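PDB 3H8U: cupin type-2 domain-containing protein from Klebsiella pneumoniae subsp. pneumoniae MGH 78578, which is of unknown function but belongs to the cupin superfamily and probably binds a metal ion within its double-stranded beta-helix barrel. Local coordinates for residues S54-T65 against I88-A99. Sequence-based numbering, arbitrary orientation.
Sequences SHVHPHGQDTWT and IAIAKPGQVHGA. With SO4 (sulfate ion), chain C.
H97 NE2 donates to D62 OD2 at 2.8 Å, nearly in the plane of its own ring and on the anti side of the carboxylate, the two planes standing 78° apart. W64 NE1 reaches the same OD2 from above the carboxylate plane, so one oxygen takes two N-H groups; OD1 is engaged by S111, and the whole carboxylate is held against rotation. At its other nitrogen, H97 ND1 gives a longer bond of 3.3 Å to Q95 O.

Aromatic packing surrounds this pair. CE1 of H55 sits over one face of the H97 ring, near its rim, and H97 CE1 over a face of H55; the planes are 41° apart, so the rings meet obliquely. A91 CB closes on the opposite face of H97. H57 ND1 lies in the plane of the H97 ring at its edge, 3.6 Å from H97 CE1. With chi1 near 60° in both, H55 and H97 bring their rings together above paired backbones.

Two antiparallel ladders frame the cluster: H55 pairs with H97, and D62 and W64 pair with A91 and A89. They belong to the two opposed sheets of the cupin barrel, and the register slips by one between them. The connections are tied by G94 N to H57 O (3.1 Å), while water 1 lies within hydrogen-bonding distance of H57 ND1, G60 O and A91 O, the last at the end of strand 88-91.

The H-X-H of H55 and H57 and the G-X2-H of G94 and H97 recall the conserved cupin motifs, whose histidines usually bind metal in relatives, so the cluster is consistent with a metal site; here the bond to D62 fixes the orientation of the H97 ring.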
loop_
_atom_site.group_PDB
_atom_site.type_symbol
_atom_site.label_atom_id
_atom_site.label_comp_id
_atom_site.label_asym_id
_atom_site.label_seq_id
_atom_site.Cartn_x
_atom_site.Cartn_y
_atom_site.Cartn_z
ATOM N N SER A 54 16.265 11.010 -2.958
ATOM C CA SER A 54 15.537 11.797 -2.003
ATOM C C SER A 54 14.796 12.922 -2.715
ATOM O O SER A 54 15.330 13.601 -3.614
ATOM C CB SER A 54 16.469 12.347 -0.915
ATOM O OG SER A 54 16.914 11.267 -0.098
ATOM N N HIS A 55 13.552 13.080 -2.294
ATOM C CA HIS A 55 12.634 14.003 -2.908
ATOM C C HIS A 55 11.523 14.385 -1.929
ATOM O O HIS A 55 11.338 13.765 -0.882
ATOM C CB HIS A 55 12.047 13.419 -4.215
ATOM C CG HIS A 55 11.275 12.140 -4.061
ATOM N ND1 HIS A 55 11.869 10.920 -3.770
ATOM C CD2 HIS A 55 9.959 11.876 -4.243
ATOM C CE1 HIS A 55 10.944 9.979 -3.746
ATOM N NE2 HIS A 55 9.781 10.522 -4.062
ATOM N N VAL A 56 10.820 15.449 -2.304
ATOM C CA VAL A 56 9.685 15.934 -1.543
ATOM C C VAL A 56 8.479 16.162 -2.483
ATOM O O VAL A 56 8.642 16.642 -3.605
ATOM C CB VAL A 56 10.089 17.241 -0.771
ATOM C CG1 VAL A 56 10.700 18.276 -1.710
ATOM C CG2 VAL A 56 8.907 17.825 -0.003
ATOM N N HIS A 57 7.283 15.813 -2.022
ATOM C CA HIS A 57 6.056 16.175 -2.707
ATOM C C HIS A 57 5.508 17.328 -1.861
ATOM O O HIS A 57 5.087 17.096 -0.724
ATOM C CB HIS A 57 5.001 15.055 -2.712
ATOM C CG HIS A 57 5.419 13.815 -3.431
ATOM N ND1 HIS A 57 5.965 12.740 -2.773
ATOM C CD2 HIS A 57 5.313 13.451 -4.725
ATOM C CE1 HIS A 57 6.239 11.790 -3.645
ATOM N NE2 HIS A 57 5.849 12.197 -4.839
ATOM N N PRO A 58 5.514 18.561 -2.398
ATOM C CA PRO A 58 4.986 19.718 -1.664
ATOM C C PRO A 58 3.519 19.595 -1.236
ATOM O O PRO A 58 3.101 20.184 -0.222
ATOM C CB PRO A 58 5.136 20.837 -2.672
ATOM C CG PRO A 58 6.297 20.441 -3.462
ATOM C CD PRO A 58 6.097 18.988 -3.674
ATOM N N HIS A 59 2.765 18.851 -2.023
ATOM C CA HIS A 59 1.328 18.727 -1.840
ATOM C C HIS A 59 0.806 17.303 -1.973
ATOM O O HIS A 59 -0.321 17.101 -2.402
ATOM C CB HIS A 59 0.620 19.672 -2.831
ATOM C CG HIS A 59 0.914 21.120 -2.587
ATOM N ND1 HIS A 59 1.535 21.923 -3.524
ATOM C CD2 HIS A 59 0.766 21.884 -1.478
ATOM C CE1 HIS A 59 1.716 23.129 -3.018
ATOM N NE2 HIS A 59 1.254 23.138 -1.780
ATOM N N GLY A 60 1.599 16.319 -1.560
ATOM C CA GLY A 60 1.159 14.927 -1.570
ATOM C C GLY A 60 1.818 14.138 -0.482
ATOM O O GLY A 60 2.877 14.544 0.026
ATOM N N GLN A 61 1.156 13.057 -0.091
ATOM C CA GLN A 61 1.675 12.062 0.831
ATOM C C GLN A 61 2.112 10.835 0.047
ATOM O O GLN A 61 1.415 10.395 -0.892
ATOM C CB GLN A 61 0.594 11.673 1.844
ATOM C CG GLN A 61 1.036 10.568 2.802
ATOM C CD GLN A 61 0.031 10.321 3.844
ATOM O OE1 GLN A 61 -0.597 11.282 4.353
ATOM N NE2 GLN A 61 -0.083 9.061 4.273
ATOM N N ASP A 62 3.273 10.294 0.417
ATOM C CA ASP A 62 3.792 9.084 -0.170
ATOM C C ASP A 62 3.888 8.003 0.910
ATOM O O ASP A 62 4.667 8.104 1.865
ATOM C CB ASP A 62 5.165 9.342 -0.788
ATOM C CG ASP A 62 5.661 8.190 -1.647
ATOM O OD1 ASP A 62 4.945 7.155 -1.793
ATOM O OD2 ASP A 62 6.799 8.347 -2.189
ATOM N N THR A 63 3.056 6.993 0.753
ATOM C CA THR A 63 2.980 5.877 1.677
ATOM C C THR A 63 3.615 4.653 1.014
ATOM O O THR A 63 3.155 4.203 -0.045
ATOM C CB THR A 63 1.511 5.548 2.083
ATOM O OG1 THR A 63 0.899 6.721 2.637
ATOM C CG2 THR A 63 1.520 4.444 3.156
ATOM N N TRP A 64 4.677 4.131 1.634
ATOM C CA TRP A 64 5.338 2.942 1.151
ATOM C C TRP A 64 5.007 1.728 1.981
ATOM O O TRP A 64 5.043 1.771 3.204
ATOM C CB TRP A 64 6.861 3.074 1.196
ATOM C CG TRP A 64 7.490 4.149 0.410
ATOM C CD1 TRP A 64 6.889 5.057 -0.404
ATOM C CD2 TRP A 64 8.898 4.393 0.312
ATOM N NE1 TRP A 64 7.833 5.845 -0.998
ATOM C CE2 TRP A 64 9.072 5.475 -0.566
ATOM C CE3 TRP A 64 10.032 3.784 0.875
ATOM C CZ2 TRP A 64 10.324 5.977 -0.901
ATOM C CZ3 TRP A 64 11.286 4.282 0.542
ATOM C CH2 TRP A 64 11.426 5.365 -0.338
ATOM N N THR A 65 4.708 0.611 1.307
ATOM C CA THR A 65 4.541 -0.660 2.007
ATOM C C THR A 65 5.625 -1.624 1.512
ATOM O O THR A 65 5.697 -1.955 0.336
ATOM C CB THR A 65 3.106 -1.236 1.804
ATOM O OG1 THR A 65 2.151 -0.389 2.447
ATOM C CG2 THR A 65 3.020 -2.617 2.404
ATOM N N ILE A 88 5.739 0.040 7.000
ATOM C CA ILE A 88 5.139 1.124 6.246
ATOM C C ILE A 88 6.031 2.363 6.469
ATOM O O ILE A 88 6.404 2.654 7.598
ATOM C CB ILE A 88 3.705 1.420 6.776
ATOM C CG1 ILE A 88 2.849 0.164 6.671
ATOM C CG2 ILE A 88 3.086 2.622 6.085
ATOM C CD1 ILE A 88 1.581 0.183 7.485
ATOM N N ALA A 89 6.360 3.103 5.410
ATOM C CA ALA A 89 7.060 4.391 5.548
ATOM C C ALA A 89 6.169 5.493 4.980
ATOM O O ALA A 89 5.535 5.291 3.938
ATOM C CB ALA A 89 8.406 4.378 4.826
ATOM N N ILE A 90 6.015 6.594 5.721
ATOM C CA ILE A 90 5.129 7.659 5.258
ATOM C C ILE A 90 5.902 8.954 5.183
ATOM O O ILE A 90 6.521 9.396 6.193
ATOM C CB ILE A 90 3.847 7.804 6.123
ATOM C CG1 ILE A 90 2.976 6.541 6.053
ATOM C CG2 ILE A 90 3.021 9.081 5.682
ATOM C CD1 ILE A 90 1.898 6.473 7.168
ATOM N N ALA A 91 5.830 9.609 4.021
ATOM C CA ALA A 91 6.251 11.010 3.901
ATOM C C ALA A 91 4.984 11.830 3.732
ATOM O O ALA A 91 4.236 11.631 2.750
ATOM C CB ALA A 91 7.173 11.210 2.711
ATOM N N LYS A 92 4.739 12.739 4.676
ATOM C CA LYS A 92 3.687 13.753 4.507
ATOM C C LYS A 92 4.182 14.837 3.566
ATOM O O LYS A 92 5.380 14.908 3.297
ATOM C CB LYS A 92 3.305 14.352 5.841
ATOM C CG LYS A 92 2.666 13.348 6.750
ATOM C CD LYS A 92 2.206 13.968 8.045
ATOM C CE LYS A 92 3.171 13.767 9.141
ATOM N NZ LYS A 92 2.591 14.278 10.446
ATOM N N PRO A 93 3.270 15.693 3.081
ATOM C CA PRO A 93 3.717 16.795 2.249
ATOM C C PRO A 93 4.860 17.616 2.887
ATOM O O PRO A 93 4.815 17.944 4.067
ATOM C CB PRO A 93 2.430 17.609 2.055
ATOM C CG PRO A 93 1.356 16.636 2.149
ATOM C CD PRO A 93 1.802 15.667 3.211
ATOM N N GLY A 94 5.891 17.947 2.118
ATOM C CA GLY A 94 6.993 18.739 2.655
ATOM C C GLY A 94 8.011 17.930 3.464
ATOM O O GLY A 94 8.936 18.498 4.059
ATOM N N GLN A 95 7.852 16.611 3.475
ATOM C CA GLN A 95 8.810 15.729 4.126
ATOM C C GLN A 95 9.735 15.062 3.100
ATOM O O GLN A 95 9.287 14.351 2.211
ATOM C CB GLN A 95 8.092 14.691 4.998
ATOM C CG GLN A 95 7.452 15.277 6.229
ATOM C CD GLN A 95 7.018 14.217 7.237
ATOM O OE1 GLN A 95 6.559 13.126 6.856
ATOM N NE2 GLN A 95 7.087 14.567 8.518
ATOM N N VAL A 96 11.041 15.280 3.254
ATOM C CA VAL A 96 12.019 14.636 2.393
ATOM C C VAL A 96 12.036 13.130 2.646
ATOM O O VAL A 96 11.980 12.677 3.809
ATOM C CB VAL A 96 13.450 15.206 2.610
ATOM C CG1 VAL A 96 14.461 14.480 1.711
ATOM C CG2 VAL A 96 13.491 16.684 2.307
ATOM N N HIS A 97 12.082 12.347 1.570
ATOM C CA HIS A 97 12.200 10.898 1.692
ATOM C C HIS A 97 12.924 10.282 0.487
ATOM O O HIS A 97 12.773 10.718 -0.669
ATOM C CB HIS A 97 10.819 10.232 1.891
ATOM C CG HIS A 97 9.868 10.428 0.753
ATOM N ND1 HIS A 97 9.449 11.683 0.339
ATOM C CD2 HIS A 97 9.198 9.534 -0.020
ATOM C CE1 HIS A 97 8.601 11.538 -0.670
ATOM N NE2 HIS A 97 8.440 10.249 -0.906
ATOM N N GLY A 98 13.708 9.269 0.795
ATOM C CA GLY A 98 14.505 8.515 -0.171
ATOM C C GLY A 98 14.952 7.235 0.524
ATOM O O GLY A 98 14.656 7.035 1.719
ATOM N N ALA A 99 15.674 6.360 -0.179
ATOM C CA ALA A 99 16.167 5.148 0.481
ATOM C C ALA A 99 17.403 4.563 -0.184
ATOM O O ALA A 99 17.675 4.872 -1.332
ATOM C CB ALA A 99 15.057 4.116 0.574
HETATM S S SO4 C . 1.927 20.132 -6.761
HETATM O O1 SO4 C . 2.498 21.028 -5.751
HETATM O O2 SO4 C . 0.767 20.756 -7.398
HETATM O O3 SO4 C . 2.947 19.867 -7.781
HETATM O O4 SO4 C . 1.486 18.898 -6.118
HETATM O O HOH W 1 5.338 12.831 0.154
HETATM O O HOH W 2 7.373 14.507 0.481
#